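Monalysin (Pseudomonas entomophila, PDB 4MKO) forms pores in host cell membranes as an aerolysin-like beta-barrel toxin, lysing cells and damaging the intestine of Drosophila. Local coordinates at residues I41-Q46 / A93-G98; P26-W31 / N194-L199; Y177-I182 / N207-N212; S76-K81 / S125-T130; A99-V104 / E118-T123. One frame throughout, in Å; residues are numbered along the deposited sequence. Where two conformers were deposited one is given.

Contact 1: I41-Q46 / A93-G98; sequences IYIGKQ and AKYSVG
Tyr42 faces Ser96 and Ile43 faces Tyr95 in a short antiparallel beta ladder, through which residues 95-96 add an edge strand to the long strand 29-43. Tyr42 and Ser96 form the hydrogen-bonded pair, Tyr42 N to Ser96 O at 2.9 Å and Ser96 N returning to Tyr42 O. Gly44 N extends the ladder with a bond to Lys94 O. The strand then reverses in a type II' turn, Ile43 to Gln46. Gly44 is well suited to its second position, since phi of 78° comes easily to a residue without a side chain.

The aromatic residue Tyr95 lies on the face it shares with Ile43. Its CB lies 4.2 Å from Tyr42 O. With CG anti to the backbone N (chi1 -174°), the ring runs back along the neighbouring strand: CD1 is 3.8 Å from Ile43 CG1, and CE1 lies 3.5 Å from Ile41 CG2. The tip, OH, still touches the CG2 and CD1 branches of Ile41 while hydrogen bonding to Tyr178 OH of strand 173-191, so the hydroxyl finds a polar partner among largely apolar neighbours. The branched isoleucines suit strand positions and fill the space beside the ring, with Ile41 CG1 continuing onto Val97 CG2.

Tyr42 and Lys94 occupy the reverse, more exposed side. The extended lysine chain passes Tyr42 CE1, CD coming to 3.7 Å; this lets its methylenes pack while NZ reaches the tyrosine's outer end. Beyond the ladder, one water accepts from Lys94 N at 2.9 Å and donates to Gly44 O at 3.2 Å.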
# COMPACT_ATOMS: atom_id res chain seq x y z
N ILE A 41 7.47 14.31 -5.63
CA ILE A 41 6.66 14.08 -4.45
C ILE A 41 7.00 15.23 -3.52
O ILE A 41 8.19 15.55 -3.35
CB ILE A 41 6.82 12.69 -3.77
CG1 ILE A 41 6.43 11.54 -4.75
CG2 ILE A 41 6.00 12.62 -2.48
CD1 ILE A 41 6.21 10.10 -4.08
N TYR A 42 5.97 15.89 -2.99
CA TYR A 42 6.13 17.01 -2.09
C TYR A 42 6.25 16.48 -0.67
O TYR A 42 5.34 15.85 -0.16
CB TYR A 42 4.94 17.99 -2.21
CG TYR A 42 5.14 19.28 -1.45
CD1 TYR A 42 4.88 19.36 -0.08
CD2 TYR A 42 5.56 20.44 -2.10
CE1 TYR A 42 5.07 20.55 0.63
CE2 TYR A 42 5.73 21.64 -1.40
CZ TYR A 42 5.50 21.68 -0.03
OH TYR A 42 5.67 22.85 0.66
N ILE A 43 7.39 16.77 -0.01
CA ILE A 43 7.64 16.35 1.36
C ILE A 43 8.24 17.55 2.09
O ILE A 43 9.29 18.05 1.69
CB ILE A 43 8.61 15.13 1.48
CG1 ILE A 43 8.17 13.93 0.60
CG2 ILE A 43 8.75 14.69 2.96
CD1 ILE A 43 9.27 12.87 0.38
N GLY A 44 7.57 17.96 3.16
CA GLY A 44 8.02 19.03 4.04
C GLY A 44 7.78 20.42 3.50
O GLY A 44 6.72 21.01 3.75
N LYS A 45 8.76 20.95 2.78
CA LYS A 45 8.69 22.31 2.24
C LYS A 45 8.84 22.40 0.72
O LYS A 45 8.75 23.51 0.19
CB LYS A 45 9.75 23.20 2.94
CG LYS A 45 9.50 23.42 4.43
CD LYS A 45 10.54 24.36 5.05
CE LYS A 45 11.36 23.67 6.11
NZ LYS A 45 12.36 24.59 6.71
N GLN A 46 9.07 21.27 0.01
CA GLN A 46 9.28 21.28 -1.44
C GLN A 46 9.05 19.93 -2.13
O GLN A 46 8.93 18.90 -1.46
CB GLN A 46 10.72 21.76 -1.77
CG GLN A 46 11.79 20.74 -1.33
CD GLN A 46 13.17 21.06 -1.82
OE1 GLN A 46 13.88 21.86 -1.21
NE2 GLN A 46 13.60 20.40 -2.88
N ALA A 93 5.17 15.37 8.40
CA ALA A 93 5.38 16.52 7.54
C ALA A 93 4.27 16.70 6.52
O ALA A 93 3.50 15.75 6.27
CB ALA A 93 6.71 16.37 6.81
N LYS A 94 4.20 17.89 5.90
CA LYS A 94 3.25 18.16 4.82
C LYS A 94 3.65 17.18 3.69
O LYS A 94 4.84 16.99 3.42
CB LYS A 94 3.38 19.63 4.36
CG LYS A 94 2.31 20.10 3.40
CD LYS A 94 2.49 21.58 3.08
CE LYS A 94 1.71 22.01 1.86
NZ LYS A 94 1.96 23.44 1.53
N TYR A 95 2.66 16.48 3.11
CA TYR A 95 2.94 15.45 2.10
C TYR A 95 1.85 15.43 1.04
O TYR A 95 0.67 15.38 1.38
CB TYR A 95 2.99 14.06 2.78
CG TYR A 95 3.41 12.92 1.87
CD1 TYR A 95 4.76 12.65 1.63
CD2 TYR A 95 2.47 12.10 1.26
CE1 TYR A 95 5.16 11.62 0.79
CE2 TYR A 95 2.85 11.06 0.41
CZ TYR A 95 4.20 10.83 0.17
OH TYR A 95 4.58 9.80 -0.68
N SER A 96 2.27 15.43 -0.24
CA SER A 96 1.33 15.35 -1.37
C SER A 96 2.01 14.87 -2.63
O SER A 96 3.22 15.08 -2.81
CB SER A 96 0.62 16.68 -1.60
OG SER A 96 1.53 17.67 -2.04
N VAL A 97 1.23 14.23 -3.51
CA VAL A 97 1.73 13.75 -4.79
C VAL A 97 0.68 14.04 -5.87
O VAL A 97 -0.52 13.89 -5.61
CB VAL A 97 2.23 12.27 -4.80
CG1 VAL A 97 1.11 11.29 -4.53
CG2 VAL A 97 2.96 11.94 -6.10
N GLY A 98 1.16 14.43 -7.04
CA GLY A 98 0.33 14.70 -8.20
C GLY A 98 -0.28 13.42 -8.74
O GLY A 98 0.31 12.34 -8.61
O HOH W 1 6.09 19.94 6.75

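Contact 2: P26-W31 / N194-L199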
# COMPACT_ATOMS: atom_id res chain seq x y z
N PRO A 26 -6.32 -18.92 5.05
CA PRO A 26 -6.50 -17.46 5.24
C PRO A 26 -5.36 -16.66 4.61
O PRO A 26 -4.21 -17.08 4.65
CB PRO A 26 -6.49 -17.29 6.76
CG PRO A 26 -6.84 -18.63 7.31
CD PRO A 26 -6.17 -19.59 6.38
N LYS A 27 -5.69 -15.51 4.02
CA LYS A 27 -4.72 -14.66 3.33
C LYS A 27 -4.57 -13.32 4.04
O LYS A 27 -5.57 -12.77 4.52
CB LYS A 27 -5.14 -14.45 1.85
CG LYS A 27 -5.34 -15.75 1.02
CD LYS A 27 -4.14 -16.72 1.09
CE LYS A 27 -4.33 -17.94 0.22
NZ LYS A 27 -3.96 -17.65 -1.19
N GLN A 28 -3.33 -12.81 4.16
CA GLN A 28 -3.08 -11.52 4.82
C GLN A 28 -2.51 -10.50 3.83
O GLN A 28 -2.81 -9.32 3.92
CB GLN A 28 -2.06 -11.68 5.96
CG GLN A 28 -2.60 -12.33 7.23
CD GLN A 28 -1.48 -12.51 8.21
OE1 GLN A 28 -0.48 -13.20 7.93
NE2 GLN A 28 -1.59 -11.89 9.37
N GLY A 29 -1.62 -10.96 2.95
CA GLY A 29 -0.96 -10.04 2.04
C GLY A 29 0.10 -10.69 1.18
O GLY A 29 0.40 -11.89 1.31
N CYS A 30 0.61 -9.92 0.22
CA CYS A 30 1.60 -10.42 -0.71
C CYS A 30 2.59 -9.33 -1.09
O CYS A 30 2.26 -8.14 -1.03
CB CYS A 30 0.92 -11.04 -1.93
SG CYS A 30 -0.07 -9.88 -2.93
N TRP A 31 3.81 -9.75 -1.45
CA TRP A 31 4.81 -8.84 -2.02
C TRP A 31 4.31 -8.59 -3.44
O TRP A 31 3.70 -9.47 -4.05
CB TRP A 31 6.18 -9.50 -2.06
CG TRP A 31 6.77 -9.73 -0.70
CD1 TRP A 31 6.63 -10.84 0.08
CD2 TRP A 31 7.53 -8.79 0.07
NE1 TRP A 31 7.34 -10.68 1.25
CE2 TRP A 31 7.87 -9.42 1.28
CE3 TRP A 31 7.96 -7.46 -0.15
CZ2 TRP A 31 8.64 -8.78 2.28
CZ3 TRP A 31 8.73 -6.83 0.83
CH2 TRP A 31 9.06 -7.49 2.02
N ASN A 194 -12.45 -18.49 8.81
CA ASN A 194 -11.45 -18.37 7.73
C ASN A 194 -10.64 -17.07 7.88
O ASN A 194 -9.92 -16.64 6.96
CB ASN A 194 -12.11 -18.46 6.34
CG ASN A 194 -11.14 -18.87 5.25
OD1 ASN A 194 -10.70 -20.03 5.16
ND2 ASN A 194 -10.74 -17.92 4.41
N ALA A 195 -10.73 -16.44 9.07
CA ALA A 195 -10.03 -15.20 9.32
C ALA A 195 -8.89 -15.35 10.31
O ALA A 195 -8.96 -16.12 11.26
CB ALA A 195 -11.01 -14.15 9.83
N VAL A 196 -7.82 -14.58 10.07
CA VAL A 196 -6.66 -14.46 10.95
C VAL A 196 -6.50 -12.97 11.26
O VAL A 196 -7.12 -12.14 10.58
CB VAL A 196 -5.36 -15.09 10.37
CG1 VAL A 196 -5.44 -16.62 10.40
CG2 VAL A 196 -5.06 -14.58 8.96
N THR A 197 -5.68 -12.63 12.27
CA THR A 197 -5.46 -11.22 12.61
C THR A 197 -4.78 -10.51 11.43
O THR A 197 -3.74 -10.99 10.95
CB THR A 197 -4.73 -11.08 13.94
OG1 THR A 197 -5.49 -11.80 14.92
CG2 THR A 197 -4.60 -9.61 14.38
N PRO A 198 -5.40 -9.45 10.88
CA PRO A 198 -4.79 -8.78 9.73
C PRO A 198 -3.54 -8.01 10.12
O PRO A 198 -3.30 -7.68 11.28
CB PRO A 198 -5.89 -7.85 9.22
CG PRO A 198 -6.69 -7.52 10.44
CD PRO A 198 -6.66 -8.78 11.28
N LEU A 199 -2.73 -7.74 9.11
CA LEU A 199 -1.56 -6.91 9.27
C LEU A 199 -2.04 -5.46 9.42
O LEU A 199 -3.13 -5.12 8.95
CB LEU A 199 -0.68 -7.02 8.01
CG LEU A 199 -0.08 -8.41 7.74
CD1 LEU A 199 0.55 -8.47 6.36
CD2 LEU A 199 0.95 -8.79 8.80
O HOH W 2 -3.77 -8.45 6.51
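The flat carboxamide of Gln28 lies between aliphatic groups: Leu199 stands over one face, its CD2 4.0 Å from Gln28 NE2, and Val196 is on the other side, nearer the stem, with CG2 3.8 Å from Gln28 CG. At the amide's edges both polar atoms are used. NE2 gives a hydrogen bond of 2.8 Å to Thr197 O, arriving nearly along the C=O axis (168°) although the oxygen sits 18° out of the amide plane; OE1 bonds to Tyr7 OH. Two bonds in different directions fix the flip of the amide, and glutamine suits the place because it can donate to a loop carbonyl and accept from a phenol at once. Its chain runs extended beyond CG (chi2 176°), long enough to reach across to the loop.

Pro26 supplies a second, simpler patch. Its CB meets Asn194 O at 3.5 Å and Val196 CG2 at 3.8 Å, the rigid ring crossing the valine at about a right angle. A water joins the two backbones further along, donating to Gln28 O at 2.9 Å and accepting from Leu199 N.

Residues 194-199 belong to the loop between strand 173-191 and helix 201-211, here laid against the residues that lead into strand 29-43. The Leu199 side chain also packs on Phe56 and Tyr58 of strand 46-67, the strand to which Gln28 is joined by backbone bonding at Leu59, while Ala195 and Pro198 rest on Tyr141 of strand 136-151.

Contact 3: Y177-I182 / N207-N212; sequences YYLSAI and NVLMEN
Leu179 projects from its strand onto the helix and overlaps Leu209, the two side chains sliding past each other in opposite directions, with Leu179 CG 3.9 Å from Leu209 CB. Its CD1 branch reaches farther, to Val208 CG1 at 3.8 Å, so one leucine fits against two successive helix residues. Leu209 returns the contact: holding CG anti to its backbone N (chi1 179°), it carries CD2 onto the strand backbone, 3.9 Å from Tyr178 CA and 4.0 Å from Tyr177 O. Aliphatic side chains suit this place, for the five residues that touch are all buried and the contact between the segments is entirely van der Waals packing.

The helix and strand segments run antiparallel, their axes at 176° and 8.8 Å apart at closest. The last helical residues, 207-211, form a wider pi-type turn, and Asn212 ND2 folds back to Asn207 O at 2.9 Å, meeting that carbonyl from above its plane. Lys166 NZ donates to the Leu209 and Met210 carbonyls at this same helix end.

Helix 201-211 thus lies against one side of strand 173-191, where Trp201 also touches Leu179 and Val208 reaches Trp31 of strand 29-43. Tyr178 turns to the other side of the strand, stacking with His149 of strand 136-151 and with Phe162.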
# COMPACT_ATOMS: atom_id res chain seq x y z
N TYR A 177 14.30 7.20 2.21
CA TYR A 177 13.56 6.00 1.86
C TYR A 177 12.42 5.85 2.83
O TYR A 177 12.63 5.92 4.04
CB TYR A 177 14.45 4.74 1.94
CG TYR A 177 15.46 4.63 0.82
CD1 TYR A 177 16.62 5.39 0.83
CD2 TYR A 177 15.25 3.75 -0.24
CE1 TYR A 177 17.54 5.31 -0.21
CE2 TYR A 177 16.18 3.64 -1.27
CZ TYR A 177 17.32 4.42 -1.26
OH TYR A 177 18.25 4.29 -2.25
N TYR A 178 11.21 5.64 2.31
CA TYR A 178 10.04 5.47 3.16
C TYR A 178 8.96 4.70 2.38
O TYR A 178 9.10 4.52 1.16
CB TYR A 178 9.50 6.86 3.65
CG TYR A 178 8.90 7.66 2.51
CD1 TYR A 178 9.72 8.39 1.64
CD2 TYR A 178 7.53 7.62 2.24
CE1 TYR A 178 9.19 9.11 0.58
CE2 TYR A 178 6.99 8.31 1.15
CZ TYR A 178 7.82 9.07 0.34
OH TYR A 178 7.30 9.70 -0.77
N LEU A 179 7.90 4.27 3.07
CA LEU A 179 6.78 3.62 2.40
C LEU A 179 5.54 4.49 2.50
O LEU A 179 5.36 5.20 3.49
CB LEU A 179 6.43 2.25 3.03
CG LEU A 179 7.55 1.22 3.23
CD1 LEU A 179 6.96 -0.09 3.81
CD2 LEU A 179 8.27 0.91 1.91
N SER A 180 4.64 4.38 1.51
CA SER A 180 3.33 5.01 1.57
C SER A 180 2.30 3.96 1.22
O SER A 180 2.64 2.89 0.71
CB SER A 180 3.22 6.20 0.62
OG SER A 180 3.00 5.80 -0.71
N ALA A 181 1.03 4.28 1.46
CA ALA A 181 -0.03 3.31 1.20
C ALA A 181 -1.31 4.02 0.77
O ALA A 181 -1.64 5.08 1.30
CB ALA A 181 -0.28 2.47 2.43
N ILE A 182 -1.99 3.44 -0.21
CA ILE A 182 -3.27 3.91 -0.75
C ILE A 182 -4.20 2.69 -0.76
O ILE A 182 -3.73 1.55 -0.66
CB ILE A 182 -3.13 4.57 -2.16
CG1 ILE A 182 -2.80 3.52 -3.28
CG2 ILE A 182 -2.12 5.75 -2.16
CD1 ILE A 182 -2.80 4.03 -4.72
N ASN A 207 8.40 -4.54 9.00
CA ASN A 207 8.85 -5.73 8.27
C ASN A 207 9.35 -5.47 6.87
O ASN A 207 10.42 -5.97 6.51
CB ASN A 207 7.76 -6.77 8.27
CG ASN A 207 7.66 -7.50 9.58
OD1 ASN A 207 8.26 -8.57 9.76
ND2 ASN A 207 6.87 -6.99 10.50
N VAL A 208 8.60 -4.71 6.08
CA VAL A 208 8.97 -4.46 4.68
C VAL A 208 10.20 -3.53 4.57
O VAL A 208 11.14 -3.87 3.86
CB VAL A 208 7.75 -3.95 3.86
CG1 VAL A 208 8.17 -3.41 2.47
CG2 VAL A 208 6.69 -5.02 3.72
N LEU A 209 10.16 -2.36 5.18
CA LEU A 209 11.25 -1.39 5.04
C LEU A 209 12.41 -1.59 5.99
O LEU A 209 13.57 -1.50 5.60
CB LEU A 209 10.69 0.03 5.18
CG LEU A 209 11.72 1.19 5.08
CD1 LEU A 209 12.35 1.26 3.67
CD2 LEU A 209 11.08 2.52 5.47
N MET A 210 12.10 -1.76 7.27
CA MET A 210 13.15 -1.78 8.29
C MET A 210 13.92 -3.08 8.31
O MET A 210 15.16 -3.05 8.36
CB MET A 210 12.57 -1.42 9.68
CG MET A 210 11.77 -0.10 9.72
SD MET A 210 12.60 1.34 8.97
CE MET A 210 13.89 1.67 10.23
N GLU A 211 13.21 -4.21 8.23
CA GLU A 211 13.83 -5.53 8.30
C GLU A 211 14.17 -6.16 6.93
O GLU A 211 15.16 -6.88 6.87
CB GLU A 211 12.97 -6.48 9.15
CG GLU A 211 12.88 -5.99 10.59
CD GLU A 211 12.04 -6.76 11.60
OE1 GLU A 211 11.67 -7.92 11.32
OE2 GLU A 211 11.79 -6.19 12.69
N ASN A 212 13.39 -5.88 5.87
CA ASN A 212 13.57 -6.52 4.56
C ASN A 212 14.11 -5.68 3.41
O ASN A 212 14.21 -6.19 2.29
CB ASN A 212 12.28 -7.14 4.09
CG ASN A 212 12.11 -8.50 4.65
OD1 ASN A 212 12.75 -9.45 4.21
ND2 ASN A 212 11.27 -8.60 5.68

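Contact 4: S76-K81 / S125-T130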
# COMPACT_ATOMS: atom_id res chain seq x y z
N SER A 76 -24.16 -1.79 5.48
CA SER A 76 -23.45 -0.58 5.06
C SER A 76 -22.19 -0.48 5.90
O SER A 76 -22.24 -0.66 7.13
CB SER A 76 -24.30 0.67 5.30
OG SER A 76 -25.28 0.83 4.28
N TYR A 77 -21.06 -0.17 5.27
CA TYR A 77 -19.78 -0.05 5.99
C TYR A 77 -18.95 0.99 5.29
O TYR A 77 -19.20 1.29 4.11
CB TYR A 77 -19.04 -1.40 6.09
CG TYR A 77 -19.01 -2.17 4.78
CD1 TYR A 77 -18.01 -1.96 3.84
CD2 TYR A 77 -20.04 -3.06 4.46
CE1 TYR A 77 -18.00 -2.64 2.62
CE2 TYR A 77 -20.06 -3.72 3.23
CZ TYR A 77 -19.03 -3.52 2.32
OH TYR A 77 -19.07 -4.19 1.12
N GLN A 78 -17.96 1.54 5.99
CA GLN A 78 -17.13 2.57 5.42
C GLN A 78 -15.84 2.04 4.84
O GLN A 78 -15.07 1.39 5.54
CB GLN A 78 -16.81 3.66 6.48
CG GLN A 78 -18.03 4.45 6.99
CD GLN A 78 -18.79 5.13 5.88
OE1 GLN A 78 -18.29 6.06 5.25
NE2 GLN A 78 -19.98 4.62 5.57
N LEU A 79 -15.61 2.33 3.56
CA LEU A 79 -14.33 2.05 2.91
C LEU A 79 -13.67 3.40 2.69
O LEU A 79 -14.29 4.44 2.94
CB LEU A 79 -14.52 1.30 1.58
CG LEU A 79 -15.17 -0.10 1.63
CD1 LEU A 79 -15.25 -0.70 0.24
CD2 LEU A 79 -14.41 -1.06 2.56
N THR A 80 -12.41 3.41 2.24
CA THR A 80 -11.73 4.68 1.95
C THR A 80 -11.06 4.65 0.59
O THR A 80 -10.78 3.57 0.04
CB THR A 80 -10.72 5.05 3.06
OG1 THR A 80 -9.66 4.09 3.07
CG2 THR A 80 -11.35 5.17 4.45
N LYS A 81 -10.80 5.85 0.04
CA LYS A 81 -10.08 6.06 -1.21
C LYS A 81 -8.95 7.06 -0.96
O LYS A 81 -9.04 7.85 -0.02
CB LYS A 81 -11.00 6.47 -2.37
CG LYS A 81 -11.82 7.74 -2.17
CD LYS A 81 -12.99 7.74 -3.16
CE LYS A 81 -13.99 8.83 -2.85
NZ LYS A 81 -15.13 8.82 -3.80
N SER A 125 -13.54 8.86 3.03
CA SER A 125 -14.42 7.73 3.35
C SER A 125 -15.61 7.71 2.39
O SER A 125 -16.01 8.76 1.87
CB SER A 125 -14.92 7.82 4.79
OG SER A 125 -15.76 8.95 4.96
N PHE A 126 -16.15 6.52 2.14
CA PHE A 126 -17.33 6.32 1.29
C PHE A 126 -18.05 5.08 1.75
O PHE A 126 -17.42 4.16 2.28
CB PHE A 126 -17.01 6.27 -0.22
CG PHE A 126 -16.27 5.06 -0.71
CD1 PHE A 126 -14.88 4.98 -0.60
CD2 PHE A 126 -16.94 4.01 -1.32
CE1 PHE A 126 -14.19 3.86 -1.08
CE2 PHE A 126 -16.26 2.89 -1.80
CZ PHE A 126 -14.88 2.83 -1.68
N THR A 127 -19.38 5.08 1.57
CA THR A 127 -20.22 3.97 1.99
C THR A 127 -20.25 2.90 0.91
O THR A 127 -20.46 3.21 -0.27
CB THR A 127 -21.65 4.49 2.30
OG1 THR A 127 -21.55 5.58 3.22
CG2 THR A 127 -22.57 3.40 2.88
N ASP A 128 -20.08 1.65 1.33
CA ASP A 128 -20.21 0.51 0.45
C ASP A 128 -21.23 -0.43 1.08
O ASP A 128 -21.40 -0.43 2.30
CB ASP A 128 -18.86 -0.18 0.19
CG ASP A 128 -18.92 -1.21 -0.92
OD1 ASP A 128 -19.43 -0.87 -2.00
OD2 ASP A 128 -18.44 -2.34 -0.71
N THR A 129 -21.98 -1.18 0.25
CA THR A 129 -22.99 -2.09 0.79
C THR A 129 -22.83 -3.47 0.19
O THR A 129 -22.41 -3.59 -0.95
CB THR A 129 -24.43 -1.57 0.52
OG1 THR A 129 -24.70 -1.57 -0.88
CG2 THR A 129 -24.71 -0.18 1.12
N THR A 130 -23.22 -4.51 0.96
CA THR A 130 -23.28 -5.90 0.54
C THR A 130 -24.50 -6.56 1.20
O THR A 130 -24.65 -6.47 2.43
CB THR A 130 -21.98 -6.68 0.85
OG1 THR A 130 -20.89 -6.02 0.20
CG2 THR A 130 -22.02 -8.13 0.36
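Tyr77 lays its ring over the backbone of Asp128, whose carbonyl O sits 3.6 Å above the plane near the ring centre. This is the tight side of a two-stranded antiparallel sheet, 72-81 with 124-133. Tyr77 takes the tight chi1 of 45°, between backbone N and carbonyl carbon, and so reaches across the partner strand, where OH and Thr130 OG1 share a 2.7 Å hydrogen bond that either could donate. Next to it Leu79 CB packs on the face of Phe126 in a CH-pi contact, 4.0 Å from the ring centroid, while Leu79 CD1 touches Asp128 CB at 3.6 Å. Backbone bonds pair Tyr77 with Asp128 and Leu79 with Phe126.

The opposite side is looser and largely polar, lined by Ser76, Gln78, Thr127 and Thr129, small or flexible residues suited to water. Gln78 is bent at chi2 (-57°), which brings NE2 to Thr127 OG1 at 3.0 Å in a nearly straight bond (175°).

Both strands lie in the region inferred to form the pore, and one polar and one mixed face, given by beta-strand alternation, are consistent with a family that builds membrane barrels. Tyr77 OH also accepts from Arg187 NE, and its contact with Asp128 OD2, also 2.7 Å, is weak and unsettled. Arg187 also hydrogen bonds to Thr130 OG1 and lies against Asp128, so the aspartate is probably ionised, within a polar network on the Tyr77 face of the sheet.

Contact 5: A99-V104 / E118-T123; sequences ANIDIV and ESWSTT
Ala99 opens the segment at the margin, its carbonyl O 4.4 Å from Trp120 CD1; its small side chain turns away from the indole. Ile101 makes the main apolar contact. The methyl CG2 stands directly over the five-membered ring of Trp120, 3.4 Å from its centroid and 10° off the normal, a close CH-pi contact. Having CG1 anti to the backbone N (chi1 -171°) leaves CG2 to press on the indole while the longer branch ends against Ile41, so the two branches of this beta-branched residue serve different neighbours.

Asp102 meets the same ring at its edge. Trp120 NE1 donates to Asp102 OD1 at 2.9 Å, with the oxygen 8° out of the indole plane and the proton arriving on the anti side of the carboxylate. Asn105 ND2 bonds to OD1 as well, and these two donors restrain the carboxylate, whose plane is steeply turned against the ring. These residues form a 3-10 turn that leads into the short helix 103-107, within the region of this aerolysin-like fold inferred to form the pore; Asp102 N bonds to Ala99 O in it. The other oxygen, OD2, receives a weak bond from a water that also donates to Ser119 OG at 3.0 Å; that hydroxyl is held further by Thr112 and Thr115. One helical turn after Ile101, Val104 brings CG1 to 3.8 Å from Trp120 CZ2, at the six-membered end of the indole, and its side chain also touches Val37 and Pro54.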
# COMPACT_ATOMS: atom_id res chain seq x y z
N ALA A 99 -1.45 13.54 -9.39
CA ALA A 99 -2.18 12.41 -9.97
C ALA A 99 -1.38 11.56 -10.94
O ALA A 99 -1.70 10.37 -11.07
CB ALA A 99 -3.43 12.92 -10.66
N ASN A 100 -0.38 12.16 -11.66
CA ASN A 100 0.38 11.47 -12.72
C ASN A 100 1.30 10.35 -12.21
O ASN A 100 1.76 9.56 -13.03
CB ASN A 100 1.16 12.44 -13.64
CG ASN A 100 1.34 11.91 -15.07
OD1 ASN A 100 0.49 11.18 -15.62
ND2 ASN A 100 2.44 12.25 -15.72
N ILE A 101 1.47 10.22 -10.88
CA ILE A 101 2.28 9.13 -10.32
C ILE A 101 1.60 7.80 -10.67
O ILE A 101 2.27 6.77 -10.71
CB ILE A 101 2.49 9.26 -8.78
CG1 ILE A 101 3.54 8.23 -8.26
CG2 ILE A 101 1.17 9.18 -8.00
CD1 ILE A 101 4.04 8.42 -6.84
N ASP A 102 0.27 7.83 -10.96
CA ASP A 102 -0.49 6.61 -11.25
C ASP A 102 0.07 5.79 -12.42
O ASP A 102 -0.26 4.61 -12.51
CB ASP A 102 -1.98 6.87 -11.42
CG ASP A 102 -2.80 5.64 -11.06
OD1 ASP A 102 -2.60 5.09 -9.96
OD2 ASP A 102 -3.63 5.22 -11.89
N ILE A 103 1.00 6.35 -13.24
CA ILE A 103 1.68 5.55 -14.27
C ILE A 103 2.39 4.34 -13.61
O ILE A 103 2.63 3.34 -14.28
CB ILE A 103 2.67 6.35 -15.16
CG1 ILE A 103 3.88 6.89 -14.34
CG2 ILE A 103 1.95 7.45 -15.94
CD1 ILE A 103 5.12 7.13 -15.17
N VAL A 104 2.73 4.43 -12.30
CA VAL A 104 3.37 3.32 -11.58
C VAL A 104 2.41 2.11 -11.53
O VAL A 104 2.85 0.98 -11.69
CB VAL A 104 3.93 3.70 -10.18
CG1 VAL A 104 2.82 3.96 -9.16
CG2 VAL A 104 4.91 2.63 -9.66
N GLU A 118 -8.68 11.11 -7.19
CA GLU A 118 -8.93 10.43 -5.93
C GLU A 118 -7.82 9.46 -5.49
O GLU A 118 -7.56 9.37 -4.30
CB GLU A 118 -10.21 9.59 -6.05
CG GLU A 118 -11.53 10.34 -5.97
CD GLU A 118 -12.74 9.47 -6.27
OE1 GLU A 118 -12.58 8.32 -6.74
OE2 GLU A 118 -13.87 9.96 -6.05
N SER A 119 -7.28 8.67 -6.43
CA SER A 119 -6.35 7.56 -6.17
C SER A 119 -5.18 7.87 -5.23
O SER A 119 -4.87 7.03 -4.36
CB SER A 119 -5.83 7.01 -7.49
OG SER A 119 -6.89 6.47 -8.27
N TRP A 120 -4.54 9.06 -5.38
CA TRP A 120 -3.35 9.45 -4.62
C TRP A 120 -3.57 10.69 -3.76
O TRP A 120 -2.61 11.31 -3.28
CB TRP A 120 -2.17 9.64 -5.59
CG TRP A 120 -1.75 8.37 -6.27
CD1 TRP A 120 -2.24 7.86 -7.44
CD2 TRP A 120 -0.75 7.44 -5.82
NE1 TRP A 120 -1.58 6.68 -7.76
CE2 TRP A 120 -0.67 6.40 -6.77
CE3 TRP A 120 0.13 7.42 -4.71
CZ2 TRP A 120 0.27 5.36 -6.68
CZ3 TRP A 120 1.04 6.38 -4.61
CH2 TRP A 120 1.10 5.36 -5.58
N SER A 121 -4.83 11.04 -3.55
CA SER A 121 -5.21 12.20 -2.76
C SER A 121 -5.29 11.85 -1.27
O SER A 121 -4.84 10.77 -0.84
CB SER A 121 -6.54 12.76 -3.27
OG SER A 121 -6.80 14.06 -2.75
N THR A 122 -5.86 12.77 -0.47
CA THR A 122 -6.06 12.56 0.95
C THR A 122 -7.14 11.51 1.16
O THR A 122 -7.99 11.31 0.28
CB THR A 122 -6.40 13.89 1.65
OG1 THR A 122 -7.57 14.44 1.03
CG2 THR A 122 -5.24 14.89 1.60
N THR A 123 -7.12 10.83 2.33
CA THR A 123 -8.10 9.82 2.70
C THR A 123 -9.52 10.40 2.64
O THR A 123 -9.79 11.47 3.22
CB THR A 123 -7.87 9.28 4.13
OG1 THR A 123 -6.47 9.04 4.36
CG2 THR A 123 -8.65 8.01 4.42
O HOH W 3 -5.57 7.14 -10.93

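From the N terminus, contact 2 opens first, at 26-31, and closes the widest loop when the chain returns at 194-199. Contacts 1, 4 and 5 all fall within it. Contact 1 runs from 41-46 to 93-98, and contact 4 crosses it, opening at 76-81 and closing at 125-130; contact 5 is a short loop inside contact 4. Contact 3 opens at 177-182 and closes at 207-212, crossing contact 2. The main sheet is thus joined to helix 201-211 and to the region inferred to form the pore. Neighbouring contacts meet through the Lys81-Glu118 salt bridge (4 and 5) and through Trp120, on which Val97 (1 and 5) and Ile182 (3 and 5) both pack.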